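PDB 3IWT: molybdopterin biosynthesis protein MoaB from Sulfolobus tokodaii, which probably takes part in molybdenum cofactor biosynthesis, with a domain of the kind that binds molybdopterin. Local coordinates for residues 20-25 and 86-91; 80-85 and 143-148; 43-48 and 159-164; 112-117 and 135-140; 68-73 and 100-105. All coordinates share one frame; numbering follows the deposited sequence.

Interaction 1. Residues 20-25 and 86-91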
# COMPACT_ATOMS: atom_id res chain seq x y z
N VAL A 20 1.92 30.31 0.08
CA VAL A 20 2.26 29.96 -1.30
C VAL A 20 3.69 29.44 -1.35
O VAL A 20 4.60 30.09 -0.84
CB VAL A 20 2.10 31.15 -2.27
CG1 VAL A 20 2.45 30.75 -3.72
CG2 VAL A 20 0.67 31.71 -2.21
N ILE A 21 3.89 28.29 -1.99
CA ILE A 21 5.23 27.70 -2.08
C ILE A 21 5.62 27.47 -3.54
O ILE A 21 4.91 26.78 -4.29
CB ILE A 21 5.34 26.38 -1.30
CG1 ILE A 21 4.94 26.56 0.17
CG2 ILE A 21 6.77 25.76 -1.41
CD1 ILE A 21 4.88 25.22 0.95
N THR A 22 6.73 28.05 -3.96
CA THR A 22 7.19 27.84 -5.34
C THR A 22 8.31 26.83 -5.31
O THR A 22 9.26 26.99 -4.56
CB THR A 22 7.61 29.17 -6.00
OG1 THR A 22 6.45 29.99 -6.14
CG2 THR A 22 8.26 28.93 -7.38
N ILE A 23 8.18 25.77 -6.11
CA ILE A 23 9.18 24.70 -6.19
C ILE A 23 9.85 24.79 -7.56
O ILE A 23 9.29 24.37 -8.59
CB ILE A 23 8.55 23.32 -5.94
CG1 ILE A 23 7.78 23.32 -4.62
CG2 ILE A 23 9.60 22.25 -5.94
CD1 ILE A 23 6.95 22.07 -4.34
N SER A 24 11.05 25.38 -7.58
CA SER A 24 11.79 25.67 -8.82
C SER A 24 13.29 25.74 -8.53
O SER A 24 13.75 26.67 -7.85
CB SER A 24 11.34 27.00 -9.43
OG SER A 24 12.14 27.37 -10.56
N THR A 25 14.03 24.79 -9.08
CA THR A 25 15.48 24.74 -8.85
C THR A 25 16.17 25.96 -9.49
O THR A 25 16.97 26.62 -8.84
CB THR A 25 16.07 23.41 -9.37
OG1 THR A 25 15.49 22.33 -8.63
CG2 THR A 25 17.59 23.36 -9.20
N ILE A 86 -0.80 26.31 -1.05
CA ILE A 86 -0.76 26.04 -2.48
C ILE A 86 0.70 26.06 -2.94
O ILE A 86 1.44 27.03 -2.71
CB ILE A 86 -1.58 27.06 -3.29
CG1 ILE A 86 -3.05 27.11 -2.82
CG2 ILE A 86 -1.50 26.74 -4.83
CD1 ILE A 86 -3.92 28.13 -3.60
N SER A 87 1.11 24.97 -3.58
CA SER A 87 2.44 24.95 -4.18
C SER A 87 2.34 24.92 -5.68
O SER A 87 1.37 24.39 -6.25
CB SER A 87 3.29 23.77 -3.66
OG SER A 87 2.76 22.51 -4.08
N THR A 88 3.36 25.45 -6.34
CA THR A 88 3.48 25.36 -7.78
C THR A 88 4.85 24.80 -8.14
O THR A 88 5.86 25.35 -7.73
CB THR A 88 3.28 26.74 -8.47
OG1 THR A 88 3.60 26.65 -9.88
CG2 THR A 88 4.10 27.86 -7.82
N GLY A 89 4.84 23.73 -8.93
CA GLY A 89 6.05 23.08 -9.44
C GLY A 89 6.26 21.64 -9.01
O GLY A 89 5.93 21.24 -7.89
N GLY A 90 6.79 20.86 -9.95
CA GLY A 90 7.30 19.52 -9.68
C GLY A 90 6.29 18.40 -9.62
O GLY A 90 6.55 17.39 -8.94
N THR A 91 5.19 18.55 -10.35
CA THR A 91 4.11 17.56 -10.34
C THR A 91 4.00 16.74 -11.65
O THR A 91 3.02 16.06 -11.87
CB THR A 91 2.76 18.23 -10.00
OG1 THR A 91 2.39 19.18 -11.01
CG2 THR A 91 2.81 18.95 -8.65
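Ile86 O accepts the backbone N of Ile21 at 2.8 Å, a bond with an N-H...O angle of 163°, and it also receives a CA-H...O contact from Val20. The next link runs the other way: Ile21 O takes Thr88 N at 2.9 Å and lies 3.1 Å from Ser87 CA. Ile23 N then bonds Thr88 O at 2.9 Å and closes a regular parallel pairing of the two strands, whose axes come within 4.7 Å.

Side chains alternate across the sheet. Val20, Thr22, Ile86 and Thr88 share the face packed by Ile45 of helix 40-51; Ile21 and Ser87 share the other, where Phe73 of helix 66-77 covers them. Branched residues suit such extended backbone, and the small Ser87 fits against the far end of that ring, its OG beside Phe73 CZ. Thr22 and Thr88 lie side by side, with Thr22 OG1 3.6 Å from Thr88 CG2. Their hydroxyls turn to different mates, Asp39 and the carbonyl of Pro151, so neither is buried without a partner. Just past the pairing, a side chain on Gly89 would strike Ile23 O, and its positive phi (118°) is easy for glycine alone. The pairing belongs to the parallel strands 55-62, 17-23, 84-88 and 145-150 of an alpha/beta sandwich, and the glycine pair Gly89-Gly90 after Thr88 is consistent with the glycine-rich loop of the MogA/MoaB family, where molybdopterin probably binds.

Interaction 2. Residues 80-85 and 143-148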
# COMPACT_ATOMS: atom_id res chain seq x y z
N ASP A 80 -0.54 28.58 12.75
CA ASP A 80 -1.94 28.27 13.04
C ASP A 80 -2.93 29.01 12.14
O ASP A 80 -3.97 28.45 11.78
CB ASP A 80 -2.26 28.59 14.48
CG ASP A 80 -1.60 27.64 15.45
OD1 ASP A 80 -1.02 26.61 15.04
OD2 ASP A 80 -1.69 27.95 16.62
N GLU A 81 -2.59 30.23 11.78
CA GLU A 81 -3.46 31.08 10.96
C GLU A 81 -3.59 30.60 9.51
O GLU A 81 -4.54 30.94 8.83
CB GLU A 81 -2.96 32.53 11.00
CG GLU A 81 -3.06 33.20 12.38
CD GLU A 81 -1.99 32.77 13.42
OE1 GLU A 81 -1.00 32.07 13.09
OE2 GLU A 81 -2.13 33.16 14.62
N VAL A 82 -2.65 29.78 9.04
CA VAL A 82 -2.74 29.27 7.65
C VAL A 82 -3.97 28.38 7.50
O VAL A 82 -4.16 27.44 8.27
CB VAL A 82 -1.44 28.52 7.22
CG1 VAL A 82 -1.65 27.77 5.88
CG2 VAL A 82 -0.26 29.50 7.12
N ASP A 83 -4.80 28.66 6.49
CA ASP A 83 -5.94 27.78 6.16
C ASP A 83 -5.63 26.81 5.01
O ASP A 83 -6.06 25.65 5.02
CB ASP A 83 -7.18 28.60 5.82
CG ASP A 83 -7.61 29.51 6.94
OD1 ASP A 83 -7.72 29.02 8.07
OD2 ASP A 83 -7.83 30.72 6.70
N VAL A 84 -4.92 27.32 4.01
CA VAL A 84 -4.67 26.57 2.79
C VAL A 84 -3.22 26.84 2.36
O VAL A 84 -2.72 27.99 2.44
CB VAL A 84 -5.61 27.03 1.63
CG1 VAL A 84 -5.39 26.20 0.35
CG2 VAL A 84 -7.09 27.04 2.05
N ILE A 85 -2.57 25.78 1.88
CA ILE A 85 -1.24 25.85 1.29
C ILE A 85 -1.38 25.48 -0.18
O ILE A 85 -1.98 24.45 -0.51
CB ILE A 85 -0.26 24.86 1.96
CG1 ILE A 85 -0.11 25.17 3.46
CG2 ILE A 85 1.12 24.89 1.23
CD1 ILE A 85 0.55 24.05 4.32
N GLY A 143 -4.39 18.04 9.23
CA GLY A 143 -5.01 18.76 10.34
C GLY A 143 -6.29 19.38 9.82
O GLY A 143 -7.11 18.69 9.23
N LYS A 144 -6.46 20.66 10.04
CA LYS A 144 -7.64 21.38 9.57
C LYS A 144 -7.30 22.27 8.37
O LYS A 144 -8.02 23.21 8.07
CB LYS A 144 -8.21 22.24 10.69
CG LYS A 144 -8.54 21.45 11.99
CD LYS A 144 -9.55 20.29 11.73
CE LYS A 144 -9.98 19.62 13.05
NZ LYS A 144 -9.12 18.41 13.32
N LYS A 145 -6.20 21.95 7.70
CA LYS A 145 -5.70 22.71 6.56
C LYS A 145 -5.81 21.93 5.24
O LYS A 145 -5.71 20.72 5.22
CB LYS A 145 -4.24 23.07 6.82
CG LYS A 145 -4.02 23.82 8.19
CD LYS A 145 -2.66 24.46 8.23
CE LYS A 145 -2.26 24.87 9.64
NZ LYS A 145 -3.17 25.87 10.28
N ILE A 146 -6.01 22.67 4.15
CA ILE A 146 -6.11 22.09 2.82
C ILE A 146 -4.78 22.36 2.11
O ILE A 146 -4.14 23.39 2.33
CB ILE A 146 -7.26 22.73 2.01
CG1 ILE A 146 -8.58 22.71 2.82
CG2 ILE A 146 -7.42 22.04 0.63
CD1 ILE A 146 -8.94 21.36 3.48
N VAL A 147 -4.36 21.42 1.28
CA VAL A 147 -3.12 21.56 0.55
C VAL A 147 -3.38 21.25 -0.92
O VAL A 147 -3.98 20.22 -1.22
CB VAL A 147 -2.03 20.60 1.09
CG1 VAL A 147 -0.75 20.72 0.24
CG2 VAL A 147 -1.76 20.82 2.62
N TYR A 148 -2.94 22.14 -1.81
CA TYR A 148 -3.04 21.94 -3.25
C TYR A 148 -1.63 21.93 -3.83
O TYR A 148 -0.88 22.88 -3.63
CB TYR A 148 -3.87 23.01 -3.94
CG TYR A 148 -5.35 23.05 -3.59
CD1 TYR A 148 -6.26 22.26 -4.26
CD2 TYR A 148 -5.84 23.93 -2.60
CE1 TYR A 148 -7.63 22.32 -3.95
CE2 TYR A 148 -7.19 23.96 -2.27
CZ TYR A 148 -8.09 23.18 -2.97
OH TYR A 148 -9.44 23.25 -2.65
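Val84 presents its CG1 methyl to the edge of the Tyr148 ring, 3.7 Å from CD2 and near the ring plane. With CG1 anti to the backbone N (chi1 -177°), this methyl also lies against Ile146 O. Beta-branched residues suit the extended backbone, and one valine methyl fills the hollow between ring edge and Ile146 O. On the other face Ile85 and Val147 meet more lightly, Ile85 CD1 lying 4.3 Å from Val147 CG2, both covered by Phe73 of helix 66-77. Three backbone bonds join the strands, Ile146 N to Asp83 O, Ile85 N to Ile146 O and Tyr148 N to Ile85 O.

At the start of strand 145-150 the long bump is Lys145, against the loop before strand 84-88. Its methylene chain passes the Val82 carbonyl, crossing that side chain at about a right angle, and a bend at the last torsion (chi4 -61°) brings NZ to Val82 O at 2.7 Å, in the carbonyl plane. Asp80 O is 3.1 Å from the same NZ, and Ile79 O adds a weak bond. The ammonium group is held chiefly by Val82 O, with the Asp80 and Asp83 carboxylates near but not in contact; together these would probably favour its protonated form.

Interaction 3. Residues 43-48 and 159-164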
# COMPACT_ATOMS: atom_id res chain seq x y z
N ASP A 43 3.22 34.49 -8.59
CA ASP A 43 2.60 35.81 -8.74
C ASP A 43 1.13 35.72 -9.14
O ASP A 43 0.30 36.42 -8.58
CB ASP A 43 3.36 36.65 -9.78
CG ASP A 43 4.70 37.16 -9.25
OD1 ASP A 43 5.04 36.90 -8.08
OD2 ASP A 43 5.43 37.80 -10.02
N ILE A 44 0.82 34.84 -10.07
CA ILE A 44 -0.57 34.59 -10.49
C ILE A 44 -1.43 34.09 -9.33
O ILE A 44 -2.56 34.55 -9.16
CB ILE A 44 -0.64 33.57 -11.69
CG1 ILE A 44 -0.27 34.26 -13.00
CG2 ILE A 44 -2.04 32.95 -11.84
CD1 ILE A 44 -0.01 33.29 -14.16
N ILE A 45 -0.90 33.16 -8.54
CA ILE A 45 -1.62 32.61 -7.40
C ILE A 45 -1.93 33.72 -6.39
O ILE A 45 -3.07 33.87 -5.98
CB ILE A 45 -0.82 31.47 -6.73
CG1 ILE A 45 -0.70 30.27 -7.68
CG2 ILE A 45 -1.45 31.06 -5.38
CD1 ILE A 45 0.25 29.16 -7.19
N LYS A 46 -0.93 34.51 -6.05
CA LYS A 46 -1.11 35.62 -5.10
C LYS A 46 -2.16 36.63 -5.58
O LYS A 46 -3.08 36.97 -4.83
CB LYS A 46 0.22 36.32 -4.86
CG LYS A 46 1.24 35.47 -4.12
CD LYS A 46 2.63 36.07 -4.27
CE LYS A 46 3.65 35.26 -3.47
NZ LYS A 46 5.01 35.86 -3.55
N GLN A 47 -1.99 37.06 -6.83
CA GLN A 47 -2.85 38.06 -7.49
C GLN A 47 -4.32 37.60 -7.47
O GLN A 47 -5.21 38.36 -7.05
CB GLN A 47 -2.39 38.18 -8.96
CG GLN A 47 -2.06 39.57 -9.49
CD GLN A 47 -2.18 39.61 -11.02
OE1 GLN A 47 -1.52 38.84 -11.72
NE2 GLN A 47 -3.06 40.46 -11.52
N LEU A 48 -4.56 36.36 -7.91
CA LEU A 48 -5.92 35.81 -8.01
C LEU A 48 -6.53 35.59 -6.65
O LEU A 48 -7.71 35.85 -6.44
CB LEU A 48 -5.97 34.50 -8.82
CG LEU A 48 -5.90 34.59 -10.35
CD1 LEU A 48 -5.78 33.19 -10.98
CD2 LEU A 48 -7.09 35.35 -10.91
N LEU A 159 -5.67 27.88 -14.30
CA LEU A 159 -6.79 26.97 -14.51
C LEU A 159 -7.26 26.34 -13.21
O LEU A 159 -8.45 26.26 -12.97
CB LEU A 159 -6.38 25.86 -15.48
CG LEU A 159 -7.48 24.89 -15.95
CD1 LEU A 159 -8.53 25.63 -16.79
CD2 LEU A 159 -6.87 23.74 -16.74
N ALA A 160 -6.32 25.83 -12.40
CA ALA A 160 -6.63 25.19 -11.14
C ALA A 160 -7.33 26.18 -10.22
O ALA A 160 -8.36 25.86 -9.63
CB ALA A 160 -5.35 24.64 -10.47
N LEU A 161 -6.78 27.39 -10.11
CA LEU A 161 -7.39 28.41 -9.25
C LEU A 161 -8.81 28.81 -9.64
O LEU A 161 -9.72 28.82 -8.80
CB LEU A 161 -6.51 29.65 -9.19
CG LEU A 161 -5.31 29.57 -8.26
CD1 LEU A 161 -4.30 30.63 -8.72
CD2 LEU A 161 -5.75 29.79 -6.81
N LYS A 162 -9.00 29.18 -10.90
CA LYS A 162 -10.28 29.66 -11.37
C LYS A 162 -11.37 28.59 -11.41
O LYS A 162 -12.51 28.84 -11.01
CB LYS A 162 -10.14 30.27 -12.76
CG LYS A 162 -9.26 31.50 -12.80
CD LYS A 162 -9.34 32.10 -14.19
CE LYS A 162 -8.54 33.35 -14.35
NZ LYS A 162 -8.80 33.90 -15.77
N GLU A 163 -11.02 27.38 -11.85
CA GLU A 163 -12.03 26.37 -12.07
C GLU A 163 -12.27 25.49 -10.85
O GLU A 163 -13.40 25.07 -10.63
CB GLU A 163 -11.67 25.55 -13.31
CG GLU A 163 -11.48 26.43 -14.56
CD GLU A 163 -12.66 27.33 -14.81
OE1 GLU A 163 -13.80 26.84 -14.77
OE2 GLU A 163 -12.46 28.54 -15.00
N LEU A 164 -11.23 25.23 -10.03
CA LEU A 164 -11.35 24.27 -8.93
C LEU A 164 -11.14 24.77 -7.50
O LEU A 164 -11.87 24.37 -6.60
CB LEU A 164 -10.39 23.10 -9.19
CG LEU A 164 -10.58 22.37 -10.53
CD1 LEU A 164 -9.65 21.17 -10.57
CD2 LEU A 164 -12.01 21.92 -10.73
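Leu161 and the pair Ile45 and Leu48 join two helices that lie side by side on one face of the sheet, in the outer layer of an alpha/beta/alpha sandwich. The helix segments run broadly the same way, 29° apart, with axes 10.5 Å from each other at closest approach. Such a spacing suits branched aliphatic side chains, which bridge the gap from both sides.

The tight part centres on one methyl. Leu161 CD1 lies 3.7 Å from Leu48 CD1, the two leucines crossing obliquely, and 3.8 Å from Ile45 CG1, where the side chains cross at about a right angle. Ile45 and Leu161 both also rest on Ile86 of strand 84-88, so this inner side of the seam is closed by the sheet.

Toward solvent the contact thins out. Lys162 belongs to the exposed surface of its helix; its long methylene chain merely passes Leu48, with CE 4.2 Å from CD2, a lysine there covering an apolar methyl while its charged end can stay in water. Ile44 contributes a looser edge, its CG2 being 4.5 Å from Leu161 CD1. No hydrogen bond crosses between the segments; their closest approach is Leu161 CD1 to the backbone CA of Ile45, 3.6 Å.

Interaction 4. Residues 112-117 and 135-140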
# COMPACT_ATOMS: atom_id res chain seq x y z
N GLU A 112 -9.08 12.74 -3.29
CA GLU A 112 -8.70 11.83 -4.35
C GLU A 112 -9.10 12.38 -5.72
O GLU A 112 -8.31 12.33 -6.68
CB GLU A 112 -9.35 10.45 -4.11
CG GLU A 112 -8.98 9.81 -2.75
CD GLU A 112 -9.70 8.49 -2.47
OE1 GLU A 112 -10.52 8.03 -3.30
OE2 GLU A 112 -9.42 7.88 -1.42
N GLY A 113 -10.31 12.94 -5.78
CA GLY A 113 -10.88 13.44 -7.02
C GLY A 113 -10.26 14.70 -7.58
O GLY A 113 -10.48 15.04 -8.75
N PHE A 114 -9.47 15.44 -6.79
CA PHE A 114 -8.84 16.62 -7.33
C PHE A 114 -7.95 16.27 -8.53
O PHE A 114 -7.93 17.01 -9.50
CB PHE A 114 -8.02 17.41 -6.29
CG PHE A 114 -7.40 18.66 -6.87
CD1 PHE A 114 -8.11 19.86 -6.92
CD2 PHE A 114 -6.11 18.63 -7.38
CE1 PHE A 114 -7.54 20.98 -7.48
CE2 PHE A 114 -5.54 19.74 -7.95
CZ PHE A 114 -6.25 20.92 -8.00
N SER A 115 -7.18 15.19 -8.44
CA SER A 115 -6.25 14.81 -9.50
C SER A 115 -6.95 14.56 -10.85
O SER A 115 -6.56 15.13 -11.88
CB SER A 115 -5.39 13.60 -9.09
OG SER A 115 -6.18 12.55 -8.59
N ASP A 116 -7.98 13.72 -10.87
CA ASP A 116 -8.69 13.45 -12.13
C ASP A 116 -9.56 14.60 -12.65
O ASP A 116 -9.65 14.84 -13.87
CB ASP A 116 -9.46 12.10 -12.08
CG ASP A 116 -10.35 11.98 -10.88
OD1 ASP A 116 -9.82 11.59 -9.82
OD2 ASP A 116 -11.57 12.27 -10.99
N VAL A 117 -10.20 15.34 -11.74
CA VAL A 117 -10.99 16.49 -12.16
C VAL A 117 -10.08 17.61 -12.72
O VAL A 117 -10.45 18.27 -13.70
CB VAL A 117 -11.92 17.00 -11.06
CG1 VAL A 117 -12.69 18.26 -11.55
CG2 VAL A 117 -12.89 15.89 -10.64
N THR A 135 0.32 15.18 -15.87
CA THR A 135 0.38 15.85 -14.54
C THR A 135 -0.16 14.95 -13.43
O THR A 135 -1.05 14.13 -13.66
CB THR A 135 -0.34 17.19 -14.55
OG1 THR A 135 -0.14 17.88 -13.29
CG2 THR A 135 -1.86 17.04 -14.85
N LYS A 136 0.39 15.14 -12.23
CA LYS A 136 -0.04 14.49 -11.00
C LYS A 136 -0.48 15.50 -9.94
O LYS A 136 -0.49 15.19 -8.73
CB LYS A 136 1.07 13.61 -10.45
CG LYS A 136 1.53 12.54 -11.36
CD LYS A 136 2.65 11.71 -10.70
CE LYS A 136 4.01 12.43 -10.75
NZ LYS A 136 5.07 11.46 -10.38
N ALA A 137 -0.84 16.71 -10.38
CA ALA A 137 -1.41 17.72 -9.50
C ALA A 137 -2.43 17.06 -8.56
O ALA A 137 -3.22 16.22 -8.99
CB ALA A 137 -2.05 18.87 -10.30
N SER A 138 -2.33 17.38 -7.27
CA SER A 138 -3.03 16.66 -6.20
C SER A 138 -3.46 17.63 -5.11
O SER A 138 -2.97 18.76 -5.04
CB SER A 138 -2.11 15.60 -5.60
OG SER A 138 -1.75 14.61 -6.54
N ALA A 139 -4.41 17.19 -4.28
CA ALA A 139 -4.89 17.96 -3.12
C ALA A 139 -5.12 17.00 -1.94
O ALA A 139 -5.33 15.78 -2.13
CB ALA A 139 -6.19 18.77 -3.47
N GLY A 140 -5.04 17.55 -0.72
CA GLY A 140 -5.23 16.79 0.48
C GLY A 140 -5.50 17.66 1.68
O GLY A 140 -5.58 18.90 1.58
O HOH W 1 -3.86 15.94 -11.77
O HOH W 2 -5.79 14.68 -5.40
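Phe114 leans from helix 112-123 onto the backbone of strand 138-142. Its CB already touches the strand, 3.6 Å from Ala139 CB. With CG anti to the backbone N (chi1 -178°), the ring slants across the strand: CG packs on the same alanine methyl, CD1 brushes it at 4.1 Å, and CD2 comes to 3.6 Å from the carbonyl carbon of Ser138, with Ala137 O at the ring edge nearby. Farther out, CE2 is 4.0 Å from Ser138 O and 4.3 Å from Ala137 CB. Across the ring, CE1 meets Tyr148 and Leu164 instead. Alanine suits the place of Ala139, its small CB lying against CB and CG of Phe114. A serine in place of Phe114 would probably open a gap over Ala139 and deprive Tyr148 of its edge-to-face partner.

Beside this apolar patch, water fills in for direct polar bonds. One water donates to Ser115 O at 2.8 Å and to Ala137 O at 2.9 Å; a second accepts Ala139 N at 3.1 Å and, weakly, Ser115 N. Thus helix backbone is coupled to strand without a direct hydrogen bond. Thr135 OG1 accepts Ala137 N, an ST turn just before the strand. Phe114 lies between strands 138-142 and 145-150 on one side and Leu164 of helix 154-176 on another, with Tyr133 of a second subunit meeting its ring edge to face.

Interaction 5. Residues 68-73 and 100-105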
# COMPACT_ATOMS: atom_id res chain seq x y z
N LYS A 68 14.26 20.03 1.57
CA LYS A 68 13.87 21.44 1.44
C LYS A 68 12.37 21.63 1.21
O LYS A 68 11.78 22.57 1.71
CB LYS A 68 14.70 22.15 0.38
CG LYS A 68 16.17 22.37 0.81
CD LYS A 68 16.93 23.07 -0.27
CE LYS A 68 18.18 23.73 0.21
NZ LYS A 68 19.11 22.86 0.88
N ILE A 69 11.76 20.71 0.47
CA ILE A 69 10.34 20.76 0.18
C ILE A 69 9.56 20.41 1.45
O ILE A 69 8.62 21.12 1.82
CB ILE A 69 9.96 19.79 -0.97
CG1 ILE A 69 10.41 20.34 -2.33
CG2 ILE A 69 8.46 19.52 -0.98
CD1 ILE A 69 10.29 19.26 -3.47
N LEU A 70 9.99 19.37 2.17
CA LEU A 70 9.37 19.04 3.46
C LEU A 70 9.43 20.21 4.45
O LEU A 70 8.43 20.55 5.07
CB LEU A 70 10.02 17.81 4.09
CG LEU A 70 9.85 16.43 3.44
CD1 LEU A 70 10.84 15.39 4.07
CD2 LEU A 70 8.37 15.98 3.53
N LYS A 71 10.59 20.84 4.58
CA LYS A 71 10.75 21.98 5.48
C LYS A 71 9.84 23.16 5.09
O LYS A 71 9.25 23.78 5.96
CB LYS A 71 12.18 22.47 5.50
CG LYS A 71 12.36 23.58 6.51
CD LYS A 71 13.58 24.43 6.27
CE LYS A 71 13.59 25.70 7.22
NZ LYS A 71 13.02 25.40 8.58
N ALA A 72 9.73 23.46 3.80
CA ALA A 72 8.81 24.52 3.33
C ALA A 72 7.36 24.23 3.73
O ALA A 72 6.67 25.09 4.23
CB ALA A 72 8.92 24.72 1.80
N PHE A 73 6.92 22.99 3.57
CA PHE A 73 5.57 22.61 3.96
C PHE A 73 5.32 22.58 5.47
O PHE A 73 4.28 23.05 5.92
CB PHE A 73 5.15 21.29 3.30
CG PHE A 73 4.66 21.46 1.88
CD1 PHE A 73 5.55 21.51 0.82
CD2 PHE A 73 3.30 21.55 1.60
CE1 PHE A 73 5.10 21.68 -0.51
CE2 PHE A 73 2.85 21.70 0.27
CZ PHE A 73 3.76 21.76 -0.77
N VAL A 100 4.89 15.60 -5.50
CA VAL A 100 3.76 14.71 -5.15
C VAL A 100 4.22 13.53 -4.31
O VAL A 100 3.60 13.18 -3.33
CB VAL A 100 2.98 14.24 -6.42
CG1 VAL A 100 1.87 13.27 -6.05
CG2 VAL A 100 2.40 15.48 -7.15
N GLU A 101 5.34 12.95 -4.69
CA GLU A 101 5.89 11.81 -4.00
C GLU A 101 6.39 12.20 -2.61
O GLU A 101 6.44 11.38 -1.69
CB GLU A 101 7.05 11.24 -4.81
CG GLU A 101 6.66 10.64 -6.15
CD GLU A 101 6.17 11.65 -7.18
OE1 GLU A 101 6.70 12.81 -7.26
OE2 GLU A 101 5.23 11.27 -7.92
N THR A 102 6.79 13.46 -2.45
CA THR A 102 7.25 13.96 -1.18
C THR A 102 6.06 14.30 -0.24
O THR A 102 6.07 13.93 0.94
CB THR A 102 8.16 15.20 -1.38
OG1 THR A 102 9.28 14.82 -2.17
CG2 THR A 102 8.62 15.75 -0.04
N ILE A 103 5.06 15.03 -0.74
CA ILE A 103 4.03 15.59 0.13
C ILE A 103 2.76 14.76 0.26
O ILE A 103 2.12 14.75 1.32
CB ILE A 103 3.70 17.06 -0.30
CG1 ILE A 103 4.98 17.90 -0.19
CG2 ILE A 103 2.52 17.66 0.49
CD1 ILE A 103 5.60 18.00 1.21
N ARG A 104 2.37 14.07 -0.82
CA ARG A 104 1.08 13.40 -0.84
C ARG A 104 0.97 12.39 0.27
O ARG A 104 -0.10 12.18 0.83
CB ARG A 104 0.80 12.76 -2.23
CG ARG A 104 -0.58 12.16 -2.37
CD ARG A 104 -0.86 11.83 -3.83
NE ARG A 104 0.10 10.86 -4.29
CZ ARG A 104 0.17 10.45 -5.56
NH1 ARG A 104 -0.65 10.94 -6.46
NH2 ARG A 104 1.06 9.56 -5.91
N LYS A 105 2.11 11.81 0.65
CA LYS A 105 2.19 10.84 1.70
C LYS A 105 1.79 11.38 3.06
O LYS A 105 1.32 10.60 3.92
CB LYS A 105 3.65 10.29 1.82
CG LYS A 105 3.91 9.18 0.92
CD LYS A 105 5.31 8.63 1.07
CE LYS A 105 6.08 8.70 -0.26
NZ LYS A 105 7.55 9.04 0.03
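Ile103 reaches Phe73 through two similar torsions: chi1 of -60° sets CG1 anti to the carbonyl carbon, and chi2 of -61° folds CD1 round toward the opposing helix. The isoleucine therefore comes down over one face of the Phe73 ring. Its CG1 is 3.9 Å from the ring centroid and 15° off the normal, a CH-pi contact, while its CD1 approaches the ring atom CD1 of Phe73 at 3.5 Å. That same methyl also lies 3.9 Å from Ile69 CG2, so it plugs a recess bordered by Ile69, Leu70 and Phe73. One turn of helix 66-77 thus offers a continuous apolar surface.

Thr102 joins in with its carbon branch: its CG2 lies 3.6 Å from Leu70 CD2. Threonine fits because it offers a methyl to the seam and spends its hydroxyl on the carbonyl of Ile98, just ahead of its helix. Were a serine to stand where Phe73 does, Ile103 would probably lose the flat surface under CG1 and CD1, and a gap would open toward Val147 and Leu149. With no hydrogen bond crossing between the segments, cohesion probably comes from dispersion, including the CH-pi contact, and from the exclusion of water, and depends on complementary shape.

Interactions 1 and 2 share strand 84-88 and form the hydrogen-bonded centre of the sheet; backbone bonds set their geometry, and their side chains supply its two faces. Interactions 3 and 5 are helix pairs on opposite sides of the chain's centre, about 21 Å apart between centres, and both rely on apolar side chains. Interaction 3 opens to solvent at one edge, whereas all the touching residues of interaction 5 are buried. Interaction 4 differs by using waters between helix and strand; like interaction 3 it also touches the second subunit. Phe73 carries interaction 5 onto both strand contacts, Ile45 ties interaction 3 to interaction 1, and the salt bridge between Lys136 and Glu101 connects interactions 4 and 5.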